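Side-chain contacts in arginase (Thermus thermophilus, PDB 2EF5), which probably hydrolyses L-arginine to L-ornithine and urea, using two manganese ions bound in each subunit: residues A[216-221]-A[227-232]; A[261-266]-A[275-280]. One frame throughout, in Å; residues are numbered along the deposited sequence.

Contact 1: residues A[216-221]-A[227-232]. With MN (manganese (II) ion), chain G; MN (manganese (II) ion), chain H.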
loop_
_atom_site.group_PDB
_atom_site.type_symbol
_atom_site.label_atom_id
_atom_site.label_comp_id
_atom_site.label_asym_id
_atom_site.label_seq_id
_atom_site.Cartn_x
_atom_site.Cartn_y
_atom_site.Cartn_z
ATOM N N LEU A 216 16.881 -30.289 7.031
ATOM C CA LEU A 216 15.909 -30.115 8.100
ATOM C C LEU A 216 16.507 -29.825 9.474
ATOM O O LEU A 216 17.162 -30.675 10.078
ATOM C CB LEU A 216 15.008 -31.362 8.162
ATOM C CG LEU A 216 13.914 -31.463 9.232
ATOM C CD1 LEU A 216 12.919 -30.310 9.089
ATOM C CD2 LEU A 216 13.199 -32.811 9.078
ATOM N N ASP A 217 16.282 -28.604 9.951
ATOM C CA ASP A 217 16.750 -28.184 11.262
ATOM C C ASP A 217 15.590 -28.459 12.212
ATOM O O ASP A 217 14.473 -28.001 11.980
ATOM C CB ASP A 217 17.073 -26.688 11.268
ATOM C CG ASP A 217 17.730 -26.245 12.556
ATOM O OD1 ASP A 217 17.253 -26.646 13.635
ATOM O OD2 ASP A 217 18.721 -25.488 12.499
ATOM N N ALA A 218 15.856 -29.214 13.272
ATOM C CA ALA A 218 14.825 -29.570 14.238
ATOM C C ALA A 218 14.092 -28.367 14.804
ATOM O O ALA A 218 12.922 -28.475 15.171
ATOM C CB ALA A 218 15.439 -30.382 15.385
ATOM N N ASP A 219 14.764 -27.222 14.877
ATOM C CA ASP A 219 14.126 -26.049 15.448
ATOM C C ASP A 219 13.017 -25.425 14.616
ATOM O O ASP A 219 12.420 -24.452 15.044
ATOM C CB ASP A 219 15.161 -24.979 15.816
ATOM C CG ASP A 219 15.739 -24.264 14.610
ATOM O OD1 ASP A 219 15.231 -24.412 13.483
ATOM O OD2 ASP A 219 16.719 -23.524 14.804
ATOM N N VAL A 220 12.733 -25.973 13.435
ATOM C CA VAL A 220 11.658 -25.417 12.613
ATOM C C VAL A 220 10.326 -25.812 13.251
ATOM O O VAL A 220 9.318 -25.133 13.088
ATOM C CB VAL A 220 11.706 -25.953 11.158
ATOM C CG1 VAL A 220 11.280 -27.411 11.114
ATOM C CG2 VAL A 220 10.817 -25.106 10.268
ATOM N N LEU A 221 10.345 -26.918 13.983
ATOM C CA LEU A 221 9.155 -27.423 14.653
ATOM C C LEU A 221 8.891 -26.560 15.868
ATOM O O LEU A 221 9.817 -26.019 16.460
ATOM C CB LEU A 221 9.372 -28.865 15.109
ATOM C CG LEU A 221 9.627 -29.890 14.009
ATOM C CD1 LEU A 221 10.091 -31.192 14.629
ATOM C CD2 LEU A 221 8.356 -30.092 13.192
ATOM N N PRO A 227 11.465 -29.654 21.910
ATOM C CA PRO A 227 12.235 -28.864 22.872
ATOM C C PRO A 227 13.741 -29.068 22.735
ATOM O O PRO A 227 14.519 -28.183 23.068
ATOM C CB PRO A 227 11.717 -29.368 24.214
ATOM C CG PRO A 227 11.467 -30.822 23.931
ATOM C CD PRO A 227 10.743 -30.744 22.593
ATOM N N GLY A 228 14.141 -30.234 22.234
ATOM C CA GLY A 228 15.554 -30.543 22.098
ATOM C C GLY A 228 16.315 -29.814 21.006
ATOM O O GLY A 228 16.843 -30.445 20.093
ATOM N N VAL A 229 16.381 -28.489 21.108
ATOM C CA VAL A 229 17.089 -27.670 20.127
ATOM C C VAL A 229 17.818 -26.521 20.818
ATOM O O VAL A 229 17.355 -25.992 21.828
ATOM C CB VAL A 229 16.115 -27.086 19.062
ATOM C CG1 VAL A 229 15.351 -28.220 18.389
ATOM C CG2 VAL A 229 15.152 -26.108 19.710
ATOM N N GLY A 230 18.960 -26.133 20.260
ATOM C CA GLY A 230 19.746 -25.062 20.841
ATOM C C GLY A 230 19.093 -23.693 20.848
ATOM O O GLY A 230 19.164 -22.974 21.846
ATOM N N THR A 231 18.458 -23.319 19.744
ATOM C CA THR A 231 17.826 -22.011 19.669
ATOM C C THR A 231 16.333 -22.111 19.370
ATOM O O THR A 231 15.887 -21.851 18.250
ATOM C CB THR A 231 18.511 -21.140 18.598
ATOM O OG1 THR A 231 19.933 -21.226 18.761
ATOM C CG2 THR A 231 18.093 -19.687 18.743
ATOM N N PRO A 232 15.535 -22.489 20.379
ATOM C CA PRO A 232 14.089 -22.613 20.191
ATOM C C PRO A 232 13.422 -21.267 19.949
ATOM O O PRO A 232 13.787 -20.260 20.555
ATOM C CB PRO A 232 13.629 -23.263 21.493
ATOM C CG PRO A 232 14.599 -22.704 22.493
ATOM C CD PRO A 232 15.916 -22.825 21.763
HETATM MN MN MN G . 18.034 -23.161 13.060
HETATM MN MN MN H . 19.901 -24.006 10.947
#

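Contact 2: residues A[261-266]-A[275-280]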
loop_
_atom_site.group_PDB
_atom_site.type_symbol
_atom_site.label_atom_id
_atom_site.label_comp_id
_atom_site.label_asym_id
_atom_site.label_seq_id
_atom_site.Cartn_x
_atom_site.Cartn_y
_atom_site.Cartn_z
ATOM N N VAL A 261 19.494 -32.093 11.271
ATOM C CA VAL A 261 20.405 -31.391 12.165
ATOM C C VAL A 261 19.829 -30.712 13.400
ATOM O O VAL A 261 18.621 -30.623 13.583
ATOM C CB VAL A 261 21.177 -30.297 11.382
ATOM C CG1 VAL A 261 21.894 -30.909 10.173
ATOM C CG2 VAL A 261 20.198 -29.220 10.911
ATOM N N GLU A 262 20.751 -30.229 14.229
ATOM C CA GLU A 262 20.464 -29.485 15.450
ATOM C C GLU A 262 19.692 -30.197 16.568
ATOM O O GLU A 262 19.128 -29.547 17.448
ATOM C CB GLU A 262 19.773 -28.169 15.077
ATOM C CG GLU A 262 20.641 -27.218 14.231
ATOM C CD GLU A 262 21.723 -26.508 15.046
ATOM O OE1 GLU A 262 21.432 -26.090 16.183
ATOM O OE2 GLU A 262 22.859 -26.348 14.548
ATOM N N VAL A 263 19.662 -31.523 16.542
ATOM C CA VAL A 263 18.993 -32.264 17.606
ATOM C C VAL A 263 19.915 -32.198 18.837
ATOM O O VAL A 263 21.092 -32.554 18.757
ATOM C CB VAL A 263 18.767 -33.746 17.204
ATOM C CG1 VAL A 263 18.176 -34.521 18.371
ATOM C CG2 VAL A 263 17.837 -33.817 16.000
ATOM N N ASN A 264 19.381 -31.739 19.965
ATOM C CA ASN A 264 20.170 -31.615 21.191
ATOM C C ASN A 264 19.491 -32.395 22.313
ATOM O O ASN A 264 18.623 -31.873 23.008
ATOM C CB ASN A 264 20.296 -30.142 21.592
ATOM C CG ASN A 264 21.339 -29.915 22.675
ATOM O OD1 ASN A 264 21.634 -30.809 23.463
ATOM N ND2 ASN A 264 21.895 -28.706 22.724
ATOM N N PRO A 265 19.882 -33.662 22.502
ATOM C CA PRO A 265 19.281 -34.490 23.551
ATOM C C PRO A 265 19.384 -33.943 24.972
ATOM O O PRO A 265 18.559 -34.265 25.821
ATOM C CB PRO A 265 19.977 -35.846 23.370
ATOM C CG PRO A 265 21.283 -35.495 22.753
ATOM C CD PRO A 265 20.921 -34.409 21.770
ATOM N N ILE A 266 20.381 -33.103 25.219
ATOM C CA ILE A 266 20.578 -32.502 26.533
ATOM C C ILE A 266 19.449 -31.533 26.899
ATOM O O ILE A 266 19.196 -31.272 28.076
ATOM C CB ILE A 266 21.954 -31.775 26.581
ATOM C CG1 ILE A 266 22.973 -32.667 27.277
ATOM C CG2 ILE A 266 21.848 -30.430 27.294
ATOM C CD1 ILE A 266 22.971 -34.087 26.787
ATOM N N GLU A 275 13.021 -38.415 17.712
ATOM C CA GLU A 275 11.992 -39.301 17.174
ATOM C C GLU A 275 11.162 -38.536 16.148
ATOM O O GLU A 275 10.736 -39.104 15.141
ATOM C CB GLU A 275 11.096 -39.842 18.298
ATOM C CG GLU A 275 11.888 -40.591 19.376
ATOM C CD GLU A 275 11.033 -41.098 20.522
ATOM O OE1 GLU A 275 9.962 -40.506 20.786
ATOM O OE2 GLU A 275 11.448 -42.083 21.175
ATOM N N MET A 276 10.942 -37.247 16.401
ATOM C CA MET A 276 10.188 -36.399 15.482
ATOM C C MET A 276 10.880 -36.360 14.128
ATOM O O MET A 276 10.258 -36.601 13.093
ATOM C CB MET A 276 10.098 -34.964 16.005
ATOM C CG MET A 276 9.046 -34.698 17.072
ATOM S SD MET A 276 7.364 -34.645 16.415
ATOM C CE MET A 276 7.634 -33.840 14.816
ATOM N N LEU A 277 12.170 -36.037 14.136
ATOM C CA LEU A 277 12.922 -35.947 12.892
ATOM C C LEU A 277 13.048 -37.275 12.164
ATOM O O LEU A 277 13.075 -37.311 10.941
ATOM C CB LEU A 277 14.310 -35.355 13.142
ATOM C CG LEU A 277 14.417 -33.852 12.854
ATOM C CD1 LEU A 277 13.461 -33.083 13.745
ATOM C CD2 LEU A 277 15.845 -33.384 13.092
ATOM N N VAL A 278 13.151 -38.371 12.900
ATOM C CA VAL A 278 13.236 -39.656 12.229
ATOM C C VAL A 278 11.925 -39.886 11.473
ATOM O O VAL A 278 11.933 -40.309 10.318
ATOM C CB VAL A 278 13.471 -40.813 13.220
ATOM C CG1 VAL A 278 13.259 -42.140 12.516
ATOM C CG2 VAL A 278 14.890 -40.737 13.772
ATOM N N GLY A 279 10.805 -39.584 12.122
ATOM C CA GLY A 279 9.520 -39.771 11.478
ATOM C C GLY A 279 9.414 -38.922 10.227
ATOM O O GLY A 279 8.868 -39.366 9.213
ATOM N N LEU A 280 9.935 -37.699 10.290
ATOM C CA LEU A 280 9.885 -36.807 9.140
ATOM C C LEU A 280 10.752 -37.352 8.013
ATOM O O LEU A 280 10.382 -37.241 6.850
ATOM C CB LEU A 280 10.323 -35.390 9.532
ATOM C CG LEU A 280 9.315 -34.676 10.438
ATOM C CD1 LEU A 280 9.896 -33.365 10.966
ATOM C CD2 LEU A 280 8.037 -34.412 9.653
#

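Contact 1: residues A[216-221]-A[227-232]
At the binuclear manganese site of the arginase fold, Ala218 and Asp219, in the short 3-10 turn that follows strand 212-217, pack against Val229 of the loop beyond. Val229 CG1 lies 3.7 Å from Ala218 CB, and the same methyl is 3.7 Å from Asp219 N. The valine's branch carbon sits beside the aspartate's stem, with CB to CB at 4.0 Å. Small alanine and branched valine suit this close, buried approach.

Asp217 OD2 bridges the two metals, at 2.5 Å from the manganese of chain G and 2.4 Å from that of chain H. Its other oxygen closes an Asx turn: Asp219 N donates to Asp217 OD1 over 2.8 Å, nearly straight at 163°, on the anti side. With CG between its backbone N and carbonyl carbon (chi1 74°), Asp219 swings OD2 to 2.2 Å from the chain G manganese, while OD1 accepts a bond from Ala119 N. Asp118 also bridges the pair; His96 and Asp122 complete the chain H site, and His120, of the other site, makes a weak ND1 hydrogen bond with Asp219 OD2. With one oxygen on metal and one held by a backbone N-H, each carboxylate is fixed in rotation.

Contact 2: residues A[261-266]-A[275-280]
Strand 255-261 and helix 272-284 form a beta-alpha unit, and Val263, in the loop between them, meets Leu277 on the buried side of the helix. The contact is small and depends on one leucine branch: Leu277 CD2 lies 3.6 Å from Val263 CG2. The two side chains run past one another in opposite directions, so their methyls meet alongside and not end on. Val263 has CG1 anti to its backbone N (chi1 175°), which places CG2 anti to the carbonyl carbon and turned to the helix. The CD2 methyl of Leu277 also rests 3.9 Å from Val261 O, at the end of the strand. No hydrogen bond crosses here; the backbone of Val261 pairs instead with Leu216 and Ala218, at the end of adjacent strand 212-217, so the leucine covers peptide groups that are already engaged.

Between the two valines Glu262 adopts a left-handed backbone conformation (phi 63°, psi 19°), which bends the chain as it leaves the strand. Val261 points away from the helix, and its side chain touches Asp217 and the metal ligand His96, whereas Val263 points toward the helix. Glu262 OE2 accepts a hydrogen bond from His96 N, tying the bend to the metal site. Leu26 of helix 22-28 touches both Val263 and Leu277, and Leu277 reaches Leu216 of strand 212-217 as well. Branched aliphatic residues suit this place because their methyls pack together in a buried contact without needing polar partners. Such an arrangement, with a helix returning from the carboxyl end of a strand to pack on a face of the parallel sheet, is characteristic of the alpha/beta fold of the arginase family.

Contact 1 closes before contact 2 opens, helix 239-252 and most of strand 255-261 lying between them along the chain, yet their centres are only about 8 Å apart. The reason is the parallel sheet, in which strands 212-217 and 255-261 are neighbours: Leu216 O and Val261 N lie 3.0 Å apart, probably hydrogen-bonded. The loops beyond them are joined too, by a probable bond of 2.9 Å between Gly228 O and Asn264 N. Ala218 touches Leu277, so helix 272-284, part of contact 2, also packs against contact 1. Strand 212-217 and the turn after it therefore supply the manganese ligands Asp217 and Asp219, while the adjoining end of strand 255-261 packs beside them.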